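Local coordinates for NADP-dependent alcohol dehydrogenase 6 (Saccharomyces cerevisiae, PDB 1PIW), which catalyses the NADPH-dependent reduction of aromatic and aliphatic aldehydes to primary alcohols as a zinc-containing homodimer, at residues A[169-174]-A[246-251]; A[183-188]-A[204-209]; A[195-200]-A[220-225]; A[273-278]-A[297-302]. One frame throughout, in Å; residues are numbered along the deposited sequence.

Interaction 1. Residues A[169-174]-A[246-251]; sequences YSPLVR and LIVVCA. With NAP (NADP nicotinamide-adenine-dinucleotide phosphate), chain E.
Leu172 lies at the centre of this contact, and one of its methyls does most of the touching. Its CD2 comes 3.4 Å from CD2 of Leu246. The same methyl is 3.9 Å from CG2 of Val248. Leu172 crosses both partners at about a right angle, and its CD2 sits against both. Its CG lies anti to the carbonyl carbon (chi1 -76°), which brings the branch onto the strand, although the side chain does not set out straight at it. Val248 divides its two methyls. CG2 serves Leu172, while Val248 CG1 is 4.5 Å from CG of Pro171. No hydrogen bond joins the two segments; the contact is apolar and buried.

The backbones set this up. Helix 169-174 runs nearly antiparallel to strand 246-249, with axes 9.4 Å apart and directions 167° apart. Leu246 and Val248 point at the helix and Ile247 points away, as alternation in a strand requires. The helix kinks at Pro171, which has no N-H to give. Further out, Leu172 also touches Val183, and Pro171 touches Ser299. Away from this contact, Ser170 hydrogen-bonds to Glu306 of helix 304-316, and Arg174 forms a salt bridge with it.

Beyond the packed residues the strand runs out into a loop that reaches the cofactor. There CB of Ala251 is 3.3 Å from N3A of the NADP adenine, and Cys250 also belongs to the pocket. A helix packed on a central parallel strand, with the cofactor at the strand's C-terminal end, is typical of the Rossmann fold.

Interaction 2. Residues A[183-188]-A[204-209]; sequences VGIVGL and AETYVI. With NAP (NADP nicotinamide-adenine-dinucleotide phosphate), chain E.
Tyr207 meets Val183 at the root of its side chain, where CB is 3.8 Å from Val183 O, and its ring then leads away from strand 183-186. Glu205 OE1 lies at the ring's edge, in plane. The rings of Tyr207 and Phe244 pack edge-to-face. The two strands here are the first and second of the Rossmann fold, joined by helix 190-202 in a beta-alpha-beta crossover.

They run parallel, 4.6 Å apart at closest approach. Tyr207 N bonds to Val183 O. Ile185 N then gives a bond of 2.8 Å to Tyr207 O. Ile209 N bonds in turn to Ile185 O. Last, Gly187 N reaches Ile209 O at 3.1 Å.

Side chains pack on both faces. On the face toward helix 190-202, Ile185 CG1 lies 3.7 Å from Thr206 CG2. The threonine holds this methyl anti to its own N (chi1 -46° places OG1 beside the N), while OG1 bonds to Ser199 of the helix. Val183 CG2 meets Ala204 CB at 3.7 Å on the same face. On the other face Val186 CG2 sits 3.8 Å from Ile209 CB.

Past the strand comes the glycine-rich turn that receives the cofactor, consistent with a GxGxxG motif. Gly187 has a positive phi of 89°, where a side chain would collide with the carbonyl O of Val186. Leu188 reaches back to Val208 with its CD1. Its backbone N gives a weak bond of 3.0 Å to O3X on the 2'-phosphate of NADP.

Interaction 3. Residues A[195-200]-A[220-225]; sequences GTLISK and MKMGAD
Lys200 and Asp225 carry the charged part of the contact. Lys200 NZ forms a salt bridge with Asp225 OD1, 2.6 Å, on the syn lone pair, and OD2 lies 3.1 Å from the same NZ. The two side chains approach from opposite directions. The lysine reaches its partner folded, bent at chi2 (-61°) and chi3 (-65°), and its CD passes 3.4 Å from Gly223 O. NZ also bonds to Ala204 O, just before strand 205-210, and Asp225 OD1 accepts the backbone N of Thr206 within it. A methionine in place of Lys200 would probably leave the Asp225 carboxylate without its charged mate and Ala204 O without this donor.

Helices 190-202 and 216-222 pack together in the same Rossmann domain, next to strand 205-210. Gly223, the first residue past helix 216-222, makes a Schellman motif. Gly223 has a phi of 113°, a backbone angle that only glycine takes easily.

The apolar part sits on Met222. Leu197 CD2 is 3.6 Å from Met222 CB, and Thr196 CG2 comes to 4.2 Å of that CB. Both side chains cross the methionine at about a right angle. Thr196 OG1 turns back to Gly192 O in its own helix.

Interaction 4. Residues A[273-278]-A[297-302]; sequences VSISIP and SYSALG. With NAP (NADP nicotinamide-adenine-dinucleotide phosphate), chain E.
Val273 pairs with Ser297 and Ser274 with Tyr298 in parallel register, held by bonds from Ser274 N to Ser297 O (2.9 Å) and Ser299 N to Ser274 O (3.0 Å). Both strands then give way to loops.

On the face shared with Ser297, Val273 CG2 lies 3.5 Å from Ser297 OG. Its CG1 lies 3.6 Å from Ser299 CB. Ile275, starting away, brings its CD1 round to 3.7 Å from Ser299 CB. On the other face Tyr298, with CG anti to the backbone N (chi1 168°), stretches along loop 275-277. Its CE1 is 3.4 Å from Ser276 O. The Ile277 side chain crosses the tyrosine at about a right angle, its CG1 3.9 Å from CE1. Ile277 O accepts a bond from O2D of the nicotinamide-side ribose of NADP at 3.0 Å. A glycine at Tyr298 is likely to open a gap beside Ile277 and let the ribose-binding loop shift.

Both segments line the cofactor pocket. Strand 270-274 lies between strands 244-249 and 295-298, with Pro171 of helix 161-174 against Val273. Strand 295-298 is the last in this chain's sheet, and Ser297 pairs antiparallel with a strand of the second subunit, continuing the sheet across the dimer.

Following the chain from the N terminus, the first segment met is on helix 161-174. It opens interaction 1, which does not close until strand 244-249. Within that long loop lie interactions 2 and 3. Interaction 2 opens on strand 182-186 and interaction 3 on helix 190-202. Interaction 2 closes on strand 205-210 and interaction 3 at the end of helix 216-222, so the two cross. Interaction 4 follows in series and closes a short loop between strands 270-274 and 295-298. Strand 244-249 bonds to strand 182-186 on one side and strand 270-274 on the other, linking interactions 2, 1 and 4 in one parallel sheet. These three also touch the NADP; interaction 3 touches interactions 1 and 2 but not interaction 4.

Interaction 1. Residues A[169-174]-A[246-251]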
# COMPACT_ATOMS: atom_id res chain seq x y z
N TYR A 169 -2.60 -16.82 -3.28
CA TYR A 169 -3.94 -16.87 -2.75
C TYR A 169 -4.15 -15.91 -1.61
O TYR A 169 -5.13 -15.17 -1.60
CB TYR A 169 -4.31 -18.29 -2.32
CG TYR A 169 -5.70 -18.37 -1.76
CD1 TYR A 169 -6.79 -17.88 -2.48
CD2 TYR A 169 -5.93 -18.91 -0.50
CE1 TYR A 169 -8.08 -17.92 -1.96
CE2 TYR A 169 -7.22 -18.95 0.03
CZ TYR A 169 -8.28 -18.45 -0.70
OH TYR A 169 -9.54 -18.47 -0.16
N SER A 170 -3.23 -15.89 -0.66
CA SER A 170 -3.38 -15.00 0.48
C SER A 170 -3.54 -13.54 0.06
O SER A 170 -4.49 -12.87 0.46
CB SER A 170 -2.20 -15.15 1.43
OG SER A 170 -2.59 -14.79 2.74
N PRO A 171 -2.61 -13.01 -0.76
CA PRO A 171 -2.78 -11.61 -1.16
C PRO A 171 -4.06 -11.37 -1.97
O PRO A 171 -4.73 -10.35 -1.81
CB PRO A 171 -1.51 -11.32 -1.95
CG PRO A 171 -1.13 -12.65 -2.49
CD PRO A 171 -1.37 -13.56 -1.32
N LEU A 172 -4.40 -12.32 -2.84
CA LEU A 172 -5.59 -12.18 -3.66
C LEU A 172 -6.84 -12.00 -2.80
O LEU A 172 -7.53 -11.00 -2.94
CB LEU A 172 -5.75 -13.37 -4.60
CG LEU A 172 -4.81 -13.37 -5.81
CD1 LEU A 172 -5.09 -14.59 -6.69
CD2 LEU A 172 -5.01 -12.09 -6.59
N VAL A 173 -7.11 -12.95 -1.91
CA VAL A 173 -8.27 -12.87 -1.03
C VAL A 173 -8.22 -11.57 -0.24
O VAL A 173 -9.04 -10.67 -0.40
CB VAL A 173 -8.30 -13.98 0.02
CG1 VAL A 173 -9.64 -14.01 0.67
CG2 VAL A 173 -7.99 -15.30 -0.59
N ARG A 174 -7.22 -11.47 0.62
CA ARG A 174 -7.07 -10.29 1.43
C ARG A 174 -7.28 -8.98 0.66
O ARG A 174 -7.81 -8.03 1.21
CB ARG A 174 -5.68 -10.30 2.07
CG ARG A 174 -5.41 -11.55 2.87
CD ARG A 174 -4.23 -11.39 3.81
NE ARG A 174 -4.11 -12.54 4.70
CZ ARG A 174 -3.51 -12.50 5.88
NH1 ARG A 174 -2.99 -11.36 6.30
NH2 ARG A 174 -3.43 -13.59 6.63
N LEU A 246 -6.14 -4.81 -8.34
CA LEU A 246 -5.04 -5.44 -7.63
C LEU A 246 -4.05 -6.08 -8.59
O LEU A 246 -4.44 -6.67 -9.59
CB LEU A 246 -5.62 -6.51 -6.71
CG LEU A 246 -4.65 -7.57 -6.20
CD1 LEU A 246 -3.85 -6.98 -5.08
CD2 LEU A 246 -5.42 -8.78 -5.73
N ILE A 247 -2.76 -5.96 -8.28
CA ILE A 247 -1.72 -6.56 -9.09
C ILE A 247 -0.78 -7.29 -8.14
O ILE A 247 -0.34 -6.72 -7.14
CB ILE A 247 -0.90 -5.51 -9.87
CG1 ILE A 247 -1.68 -5.02 -11.08
CG2 ILE A 247 0.41 -6.11 -10.34
CD1 ILE A 247 -0.90 -4.07 -11.94
N VAL A 248 -0.48 -8.55 -8.45
CA VAL A 248 0.41 -9.34 -7.61
C VAL A 248 1.69 -9.59 -8.40
O VAL A 248 1.64 -10.12 -9.50
CB VAL A 248 -0.22 -10.70 -7.23
CG1 VAL A 248 0.74 -11.52 -6.42
CG2 VAL A 248 -1.47 -10.48 -6.43
N VAL A 249 2.83 -9.20 -7.83
CA VAL A 249 4.10 -9.41 -8.50
C VAL A 249 4.70 -10.71 -8.00
O VAL A 249 4.98 -10.86 -6.81
CB VAL A 249 5.08 -8.25 -8.22
CG1 VAL A 249 6.36 -8.44 -9.02
CG2 VAL A 249 4.42 -6.93 -8.58
N CYS A 250 4.91 -11.64 -8.93
CA CYS A 250 5.43 -12.96 -8.62
C CYS A 250 6.75 -13.29 -9.28
O CYS A 250 7.13 -14.46 -9.34
CB CYS A 250 4.40 -14.01 -9.04
SG CYS A 250 2.73 -13.66 -8.45
N ALA A 251 7.44 -12.28 -9.77
CA ALA A 251 8.72 -12.48 -10.43
C ALA A 251 9.81 -13.03 -9.48
O ALA A 251 9.77 -12.79 -8.28
CB ALA A 251 9.18 -11.18 -11.05
PA NAP E . 9.52 -19.46 -10.97
O1A NAP E . 10.79 -19.31 -10.35
O2A NAP E . 8.95 -20.74 -11.59
O5B NAP E . 9.38 -18.32 -12.08
C5B NAP E . 9.59 -16.94 -11.69
C4B NAP E . 8.95 -16.20 -12.88
O4B NAP E . 9.05 -14.72 -12.63
C3B NAP E . 9.65 -16.37 -14.26
O3B NAP E . 9.03 -17.47 -14.95
C2B NAP E . 9.46 -15.02 -14.91
O2B NAP E . 8.19 -14.84 -15.53
C1B NAP E . 9.63 -14.02 -13.74
N9A NAP E . 11.06 -13.61 -13.62
C8A NAP E . 12.23 -14.32 -13.41
N7A NAP E . 13.33 -13.57 -13.38
C5A NAP E . 12.85 -12.28 -13.58
C6A NAP E . 13.54 -11.05 -13.65
N6A NAP E . 14.86 -10.86 -13.54
N1A NAP E . 12.78 -9.89 -13.87
C2A NAP E . 11.39 -9.96 -14.00
N3A NAP E . 10.67 -11.16 -13.94
C4A NAP E . 11.45 -12.30 -13.73
O3 NAP E . 8.37 -19.01 -9.99
PN NAP E . 8.20 -19.03 -8.44
O1N NAP E . 8.70 -20.28 -7.87
O2N NAP E . 6.77 -18.73 -8.23
O5D NAP E . 9.11 -17.85 -7.99
C5D NAP E . 9.52 -17.84 -6.61
C4D NAP E . 9.60 -16.42 -6.17
O4D NAP E . 8.53 -16.21 -5.22
C3D NAP E . 10.92 -16.13 -5.41
O3D NAP E . 11.45 -14.83 -5.72
C2D NAP E . 10.52 -16.30 -3.96
O2D NAP E . 11.33 -15.57 -3.08
C1D NAP E . 9.11 -15.83 -3.93
P2B NAP E . 7.97 -14.07 -16.92
O1X NAP E . 7.91 -12.59 -16.56
O2X NAP E . 9.20 -14.44 -17.66
O3X NAP E . 6.67 -14.57 -17.45

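Interaction 2. Residues A[183-188]-A[204-209]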
# COMPACT_ATOMS: atom_id res chain seq x y z
N VAL A 183 -8.03 -8.06 -11.77
CA VAL A 183 -6.72 -8.50 -11.26
C VAL A 183 -5.60 -8.66 -12.30
O VAL A 183 -5.85 -9.04 -13.45
CB VAL A 183 -6.85 -9.84 -10.52
CG1 VAL A 183 -5.49 -10.32 -10.03
CG2 VAL A 183 -7.81 -9.71 -9.36
N GLY A 184 -4.37 -8.39 -11.86
CA GLY A 184 -3.22 -8.51 -12.74
C GLY A 184 -2.12 -9.37 -12.14
O GLY A 184 -1.80 -9.25 -10.96
N ILE A 185 -1.53 -10.23 -12.97
CA ILE A 185 -0.46 -11.12 -12.53
C ILE A 185 0.87 -10.80 -13.24
O ILE A 185 1.00 -10.94 -14.45
CB ILE A 185 -0.81 -12.59 -12.83
CG1 ILE A 185 -2.21 -12.92 -12.31
CG2 ILE A 185 0.20 -13.51 -12.18
CD1 ILE A 185 -2.33 -12.90 -10.81
N VAL A 186 1.86 -10.35 -12.47
CA VAL A 186 3.16 -10.04 -13.06
C VAL A 186 4.11 -11.22 -12.88
O VAL A 186 4.35 -11.67 -11.76
CB VAL A 186 3.77 -8.74 -12.44
CG1 VAL A 186 5.23 -8.58 -12.81
CG2 VAL A 186 2.98 -7.54 -12.94
N GLY A 187 4.63 -11.73 -14.00
CA GLY A 187 5.54 -12.86 -13.99
C GLY A 187 4.84 -14.20 -14.05
O GLY A 187 4.50 -14.77 -13.02
N LEU A 188 4.63 -14.74 -15.26
CA LEU A 188 3.95 -16.02 -15.38
C LEU A 188 4.84 -17.22 -15.08
O LEU A 188 4.96 -18.15 -15.88
CB LEU A 188 3.36 -16.20 -16.77
CG LEU A 188 2.46 -17.43 -16.75
CD1 LEU A 188 1.14 -17.05 -16.10
CD2 LEU A 188 2.24 -17.96 -18.15
N ALA A 204 -12.52 -13.06 -10.71
CA ALA A 204 -12.08 -11.81 -11.32
C ALA A 204 -11.75 -11.92 -12.81
O ALA A 204 -11.80 -13.00 -13.41
CB ALA A 204 -10.88 -11.27 -10.57
N GLU A 205 -11.44 -10.77 -13.41
CA GLU A 205 -11.04 -10.69 -14.80
C GLU A 205 -9.53 -10.55 -14.63
O GLU A 205 -9.04 -9.55 -14.10
CB GLU A 205 -11.63 -9.44 -15.45
CG GLU A 205 -11.28 -9.23 -16.91
CD GLU A 205 -11.97 -8.01 -17.52
OE1 GLU A 205 -11.66 -7.66 -18.68
OE2 GLU A 205 -12.84 -7.41 -16.84
N THR A 206 -8.80 -11.57 -15.06
CA THR A 206 -7.35 -11.59 -14.91
C THR A 206 -6.53 -11.19 -16.12
O THR A 206 -6.83 -11.57 -17.25
CB THR A 206 -6.91 -12.98 -14.48
OG1 THR A 206 -7.76 -13.44 -13.42
CG2 THR A 206 -5.52 -12.95 -13.98
N TYR A 207 -5.48 -10.43 -15.87
CA TYR A 207 -4.57 -9.98 -16.91
C TYR A 207 -3.20 -10.58 -16.59
O TYR A 207 -2.73 -10.44 -15.47
CB TYR A 207 -4.45 -8.46 -16.90
CG TYR A 207 -5.56 -7.71 -17.59
CD1 TYR A 207 -6.90 -8.04 -17.37
CD2 TYR A 207 -5.29 -6.63 -18.44
CE1 TYR A 207 -7.93 -7.32 -17.98
CE2 TYR A 207 -6.31 -5.90 -19.05
CZ TYR A 207 -7.63 -6.25 -18.82
OH TYR A 207 -8.66 -5.54 -19.39
N VAL A 208 -2.57 -11.27 -17.54
CA VAL A 208 -1.24 -11.80 -17.26
C VAL A 208 -0.30 -10.72 -17.75
O VAL A 208 -0.49 -10.18 -18.83
CB VAL A 208 -0.97 -13.12 -17.99
CG1 VAL A 208 0.51 -13.44 -17.96
CG2 VAL A 208 -1.70 -14.25 -17.30
N ILE A 209 0.70 -10.39 -16.95
CA ILE A 209 1.62 -9.34 -17.33
C ILE A 209 3.06 -9.82 -17.35
O ILE A 209 3.75 -9.83 -16.33
CB ILE A 209 1.49 -8.14 -16.37
CG1 ILE A 209 0.03 -7.65 -16.39
CG2 ILE A 209 2.45 -7.02 -16.77
CD1 ILE A 209 -0.29 -6.61 -15.35
PA NAP E . 9.52 -19.46 -10.97
O1A NAP E . 10.79 -19.31 -10.35
O2A NAP E . 8.95 -20.74 -11.59
O5B NAP E . 9.38 -18.32 -12.08
C5B NAP E . 9.59 -16.94 -11.69
C4B NAP E . 8.95 -16.20 -12.88
O4B NAP E . 9.05 -14.72 -12.63
C3B NAP E . 9.65 -16.37 -14.26
O3B NAP E . 9.03 -17.47 -14.95
C2B NAP E . 9.46 -15.02 -14.91
O2B NAP E . 8.19 -14.84 -15.53
C1B NAP E . 9.63 -14.02 -13.74
N9A NAP E . 11.06 -13.61 -13.62
C8A NAP E . 12.23 -14.32 -13.41
N7A NAP E . 13.33 -13.57 -13.38
C5A NAP E . 12.85 -12.28 -13.58
C6A NAP E . 13.54 -11.05 -13.65
N6A NAP E . 14.86 -10.86 -13.54
N1A NAP E . 12.78 -9.89 -13.87
C2A NAP E . 11.39 -9.96 -14.00
N3A NAP E . 10.67 -11.16 -13.94
C4A NAP E . 11.45 -12.30 -13.73
O3 NAP E . 8.37 -19.01 -9.99
PN NAP E . 8.20 -19.03 -8.44
O1N NAP E . 8.70 -20.28 -7.87
O2N NAP E . 6.77 -18.73 -8.23
O5D NAP E . 9.11 -17.85 -7.99
C5D NAP E . 9.52 -17.84 -6.61
C4D NAP E . 9.60 -16.42 -6.17
O4D NAP E . 8.53 -16.21 -5.22
C3D NAP E . 10.92 -16.13 -5.41
O3D NAP E . 11.45 -14.83 -5.72
C2D NAP E . 10.52 -16.30 -3.96
O2D NAP E . 11.33 -15.57 -3.08
C1D NAP E . 9.11 -15.83 -3.93
P2B NAP E . 7.97 -14.07 -16.92
O1X NAP E . 7.91 -12.59 -16.56
O2X NAP E . 9.20 -14.44 -17.66
O3X NAP E . 6.67 -14.57 -17.45

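Interaction 3. Residues A[195-200]-A[220-225]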
# COMPACT_ATOMS: atom_id res chain seq x y z
N GLY A 195 -1.45 -18.41 -9.77
CA GLY A 195 -2.09 -17.16 -9.44
C GLY A 195 -3.04 -16.70 -10.53
O GLY A 195 -3.91 -15.88 -10.29
N THR A 196 -2.85 -17.21 -11.74
CA THR A 196 -3.73 -16.85 -12.83
C THR A 196 -4.97 -17.72 -12.71
O THR A 196 -6.10 -17.22 -12.73
CB THR A 196 -3.07 -17.07 -14.19
OG1 THR A 196 -1.99 -16.13 -14.35
CG2 THR A 196 -4.06 -16.86 -15.30
N LEU A 197 -4.76 -19.02 -12.55
CA LEU A 197 -5.87 -19.95 -12.40
C LEU A 197 -6.70 -19.53 -11.20
O LEU A 197 -7.85 -19.14 -11.35
CB LEU A 197 -5.36 -21.37 -12.16
CG LEU A 197 -4.46 -21.87 -13.27
CD1 LEU A 197 -4.13 -23.33 -13.02
CD2 LEU A 197 -5.15 -21.67 -14.61
N ILE A 198 -6.09 -19.62 -10.03
CA ILE A 198 -6.76 -19.27 -8.79
C ILE A 198 -7.47 -17.92 -8.92
O ILE A 198 -8.53 -17.72 -8.34
CB ILE A 198 -5.74 -19.22 -7.63
CG1 ILE A 198 -5.04 -20.58 -7.51
CG2 ILE A 198 -6.43 -18.89 -6.33
CD1 ILE A 198 -4.10 -20.67 -6.35
N SER A 199 -6.89 -17.02 -9.70
CA SER A 199 -7.49 -15.70 -9.89
C SER A 199 -8.88 -15.88 -10.48
O SER A 199 -9.88 -15.39 -9.94
CB SER A 199 -6.64 -14.88 -10.86
OG SER A 199 -7.20 -13.60 -11.02
N LYS A 200 -8.92 -16.59 -11.59
CA LYS A 200 -10.16 -16.88 -12.30
C LYS A 200 -11.15 -17.63 -11.41
O LYS A 200 -12.31 -17.25 -11.30
CB LYS A 200 -9.83 -17.68 -13.56
CG LYS A 200 -8.88 -16.93 -14.48
CD LYS A 200 -9.49 -15.62 -14.97
CE LYS A 200 -10.72 -15.88 -15.83
NZ LYS A 200 -11.59 -14.68 -16.01
N MET A 220 -3.52 -17.49 -22.21
CA MET A 220 -4.91 -17.56 -22.63
C MET A 220 -5.42 -18.96 -22.32
O MET A 220 -6.53 -19.11 -21.83
CB MET A 220 -5.04 -17.25 -24.12
CG MET A 220 -4.44 -15.90 -24.56
SD MET A 220 -5.01 -14.40 -23.67
CE MET A 220 -6.76 -14.61 -23.77
N LYS A 221 -4.62 -19.99 -22.59
CA LYS A 221 -5.04 -21.36 -22.32
C LYS A 221 -5.39 -21.56 -20.84
O LYS A 221 -6.12 -22.48 -20.48
CB LYS A 221 -3.95 -22.36 -22.70
CG LYS A 221 -3.84 -22.66 -24.19
CD LYS A 221 -2.74 -23.72 -24.46
CE LYS A 221 -2.57 -24.08 -25.95
NZ LYS A 221 -2.00 -22.99 -26.82
N MET A 222 -4.87 -20.69 -19.98
CA MET A 222 -5.17 -20.81 -18.56
C MET A 222 -6.46 -20.07 -18.20
O MET A 222 -7.00 -20.27 -17.11
CB MET A 222 -4.02 -20.24 -17.73
CG MET A 222 -2.71 -20.89 -18.04
SD MET A 222 -1.44 -20.17 -17.06
CE MET A 222 -0.22 -21.46 -17.13
N GLY A 223 -6.93 -19.23 -19.11
CA GLY A 223 -8.14 -18.50 -18.84
C GLY A 223 -7.87 -17.02 -18.69
O GLY A 223 -8.73 -16.27 -18.25
N ALA A 224 -6.68 -16.59 -19.05
CA ALA A 224 -6.39 -15.17 -18.93
C ALA A 224 -7.39 -14.42 -19.79
O ALA A 224 -7.71 -14.85 -20.89
CB ALA A 224 -4.97 -14.89 -19.40
N ASP A 225 -7.91 -13.31 -19.26
CA ASP A 225 -8.87 -12.48 -20.00
C ASP A 225 -8.12 -11.57 -20.94
O ASP A 225 -8.70 -10.94 -21.83
CB ASP A 225 -9.71 -11.65 -19.04
CG ASP A 225 -10.54 -12.51 -18.12
OD1 ASP A 225 -10.01 -12.93 -17.06
OD2 ASP A 225 -11.71 -12.78 -18.46

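Interaction 4. Residues A[273-278]-A[297-302]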
# COMPACT_ATOMS: atom_id res chain seq x y z
N VAL A 273 0.71 -5.65 -4.70
CA VAL A 273 1.29 -6.51 -3.68
C VAL A 273 2.31 -7.42 -4.35
O VAL A 273 1.97 -8.24 -5.19
CB VAL A 273 0.24 -7.38 -3.00
CG1 VAL A 273 0.91 -8.30 -2.00
CG2 VAL A 273 -0.76 -6.51 -2.30
N SER A 274 3.56 -7.25 -3.96
CA SER A 274 4.65 -8.04 -4.49
C SER A 274 4.78 -9.26 -3.61
O SER A 274 4.67 -9.18 -2.38
CB SER A 274 5.94 -7.23 -4.46
OG SER A 274 7.04 -8.09 -4.38
N ILE A 275 5.03 -10.38 -4.25
CA ILE A 275 5.14 -11.65 -3.55
C ILE A 275 6.56 -12.20 -3.51
O ILE A 275 6.86 -13.12 -2.75
CB ILE A 275 4.18 -12.66 -4.23
CG1 ILE A 275 3.00 -12.92 -3.31
CG2 ILE A 275 4.94 -13.90 -4.73
CD1 ILE A 275 3.36 -13.07 -1.84
N SER A 276 7.44 -11.59 -4.31
CA SER A 276 8.82 -12.04 -4.41
C SER A 276 9.83 -11.66 -3.35
O SER A 276 9.70 -10.67 -2.63
CB SER A 276 9.37 -11.67 -5.79
OG SER A 276 9.37 -10.27 -6.00
N ILE A 277 10.87 -12.48 -3.31
CA ILE A 277 12.00 -12.35 -2.41
C ILE A 277 13.24 -12.68 -3.26
O ILE A 277 13.73 -13.82 -3.27
CB ILE A 277 11.85 -13.34 -1.25
CG1 ILE A 277 10.47 -13.17 -0.62
CG2 ILE A 277 12.98 -13.16 -0.24
CD1 ILE A 277 10.09 -14.27 0.34
N PRO A 278 13.76 -11.68 -3.98
CA PRO A 278 14.93 -11.81 -4.85
C PRO A 278 16.25 -12.01 -4.12
O PRO A 278 16.30 -12.01 -2.88
CB PRO A 278 14.91 -10.50 -5.63
CG PRO A 278 14.41 -9.53 -4.61
CD PRO A 278 13.26 -10.29 -3.97
N SER A 297 2.72 -3.00 -1.37
CA SER A 297 3.05 -3.75 -0.17
C SER A 297 3.57 -5.14 -0.51
O SER A 297 3.29 -5.68 -1.58
CB SER A 297 1.82 -3.90 0.72
OG SER A 297 1.07 -5.03 0.32
N TYR A 298 4.33 -5.70 0.43
CA TYR A 298 4.94 -7.02 0.32
C TYR A 298 4.11 -8.05 1.08
O TYR A 298 3.54 -7.73 2.11
CB TYR A 298 6.36 -6.97 0.91
CG TYR A 298 6.96 -8.35 1.11
CD1 TYR A 298 7.32 -9.12 0.01
CD2 TYR A 298 7.09 -8.91 2.39
CE1 TYR A 298 7.79 -10.42 0.17
CE2 TYR A 298 7.56 -10.21 2.56
CZ TYR A 298 7.91 -10.97 1.43
OH TYR A 298 8.35 -12.27 1.53
N SER A 299 4.04 -9.29 0.59
CA SER A 299 3.26 -10.32 1.27
C SER A 299 4.01 -11.64 1.44
O SER A 299 4.74 -12.08 0.56
CB SER A 299 1.95 -10.59 0.52
OG SER A 299 1.26 -11.69 1.08
N ALA A 300 3.81 -12.27 2.60
CA ALA A 300 4.45 -13.54 2.92
C ALA A 300 3.58 -14.70 2.46
O ALA A 300 2.74 -14.54 1.56
CB ALA A 300 4.65 -13.65 4.39
N LEU A 301 3.78 -15.86 3.07
CA LEU A 301 2.99 -17.02 2.72
C LEU A 301 1.58 -16.66 3.17
O LEU A 301 1.27 -15.49 3.46
CB LEU A 301 3.45 -18.24 3.51
CG LEU A 301 4.96 -18.35 3.75
CD1 LEU A 301 5.22 -19.13 5.01
CD2 LEU A 301 5.64 -19.01 2.56
N GLY A 302 0.72 -17.66 3.24
CA GLY A 302 -0.62 -17.40 3.69
C GLY A 302 -0.80 -18.04 5.05
O GLY A 302 0.10 -18.69 5.56
PA NAP E . 9.52 -19.46 -10.97
O1A NAP E . 10.79 -19.31 -10.35
O2A NAP E . 8.95 -20.74 -11.59
O5B NAP E . 9.38 -18.32 -12.08
C5B NAP E . 9.59 -16.94 -11.69
C4B NAP E . 8.95 -16.20 -12.88
O4B NAP E . 9.05 -14.72 -12.63
C3B NAP E . 9.65 -16.37 -14.26
O3B NAP E . 9.03 -17.47 -14.95
C2B NAP E . 9.46 -15.02 -14.91
O2B NAP E . 8.19 -14.84 -15.53
C1B NAP E . 9.63 -14.02 -13.74
N9A NAP E . 11.06 -13.61 -13.62
C8A NAP E . 12.23 -14.32 -13.41
N7A NAP E . 13.33 -13.57 -13.38
C5A NAP E . 12.85 -12.28 -13.58
C6A NAP E . 13.54 -11.05 -13.65
N6A NAP E . 14.86 -10.86 -13.54
N1A NAP E . 12.78 -9.89 -13.87
C2A NAP E . 11.39 -9.96 -14.00
N3A NAP E . 10.67 -11.16 -13.94
C4A NAP E . 11.45 -12.30 -13.73
O3 NAP E . 8.37 -19.01 -9.99
PN NAP E . 8.20 -19.03 -8.44
O1N NAP E . 8.70 -20.28 -7.87
O2N NAP E . 6.77 -18.73 -8.23
O5D NAP E . 9.11 -17.85 -7.99
C5D NAP E . 9.52 -17.84 -6.61
C4D NAP E . 9.60 -16.42 -6.17
O4D NAP E . 8.53 -16.21 -5.22
C3D NAP E . 10.92 -16.13 -5.41
O3D NAP E . 11.45 -14.83 -5.72
C2D NAP E . 10.52 -16.30 -3.96
O2D NAP E . 11.33 -15.57 -3.08
C1D NAP E . 9.11 -15.83 -3.93
P2B NAP E . 7.97 -14.07 -16.92
O1X NAP E . 7.91 -12.59 -16.56
O2X NAP E . 9.20 -14.44 -17.66
O3X NAP E . 6.67 -14.57 -17.45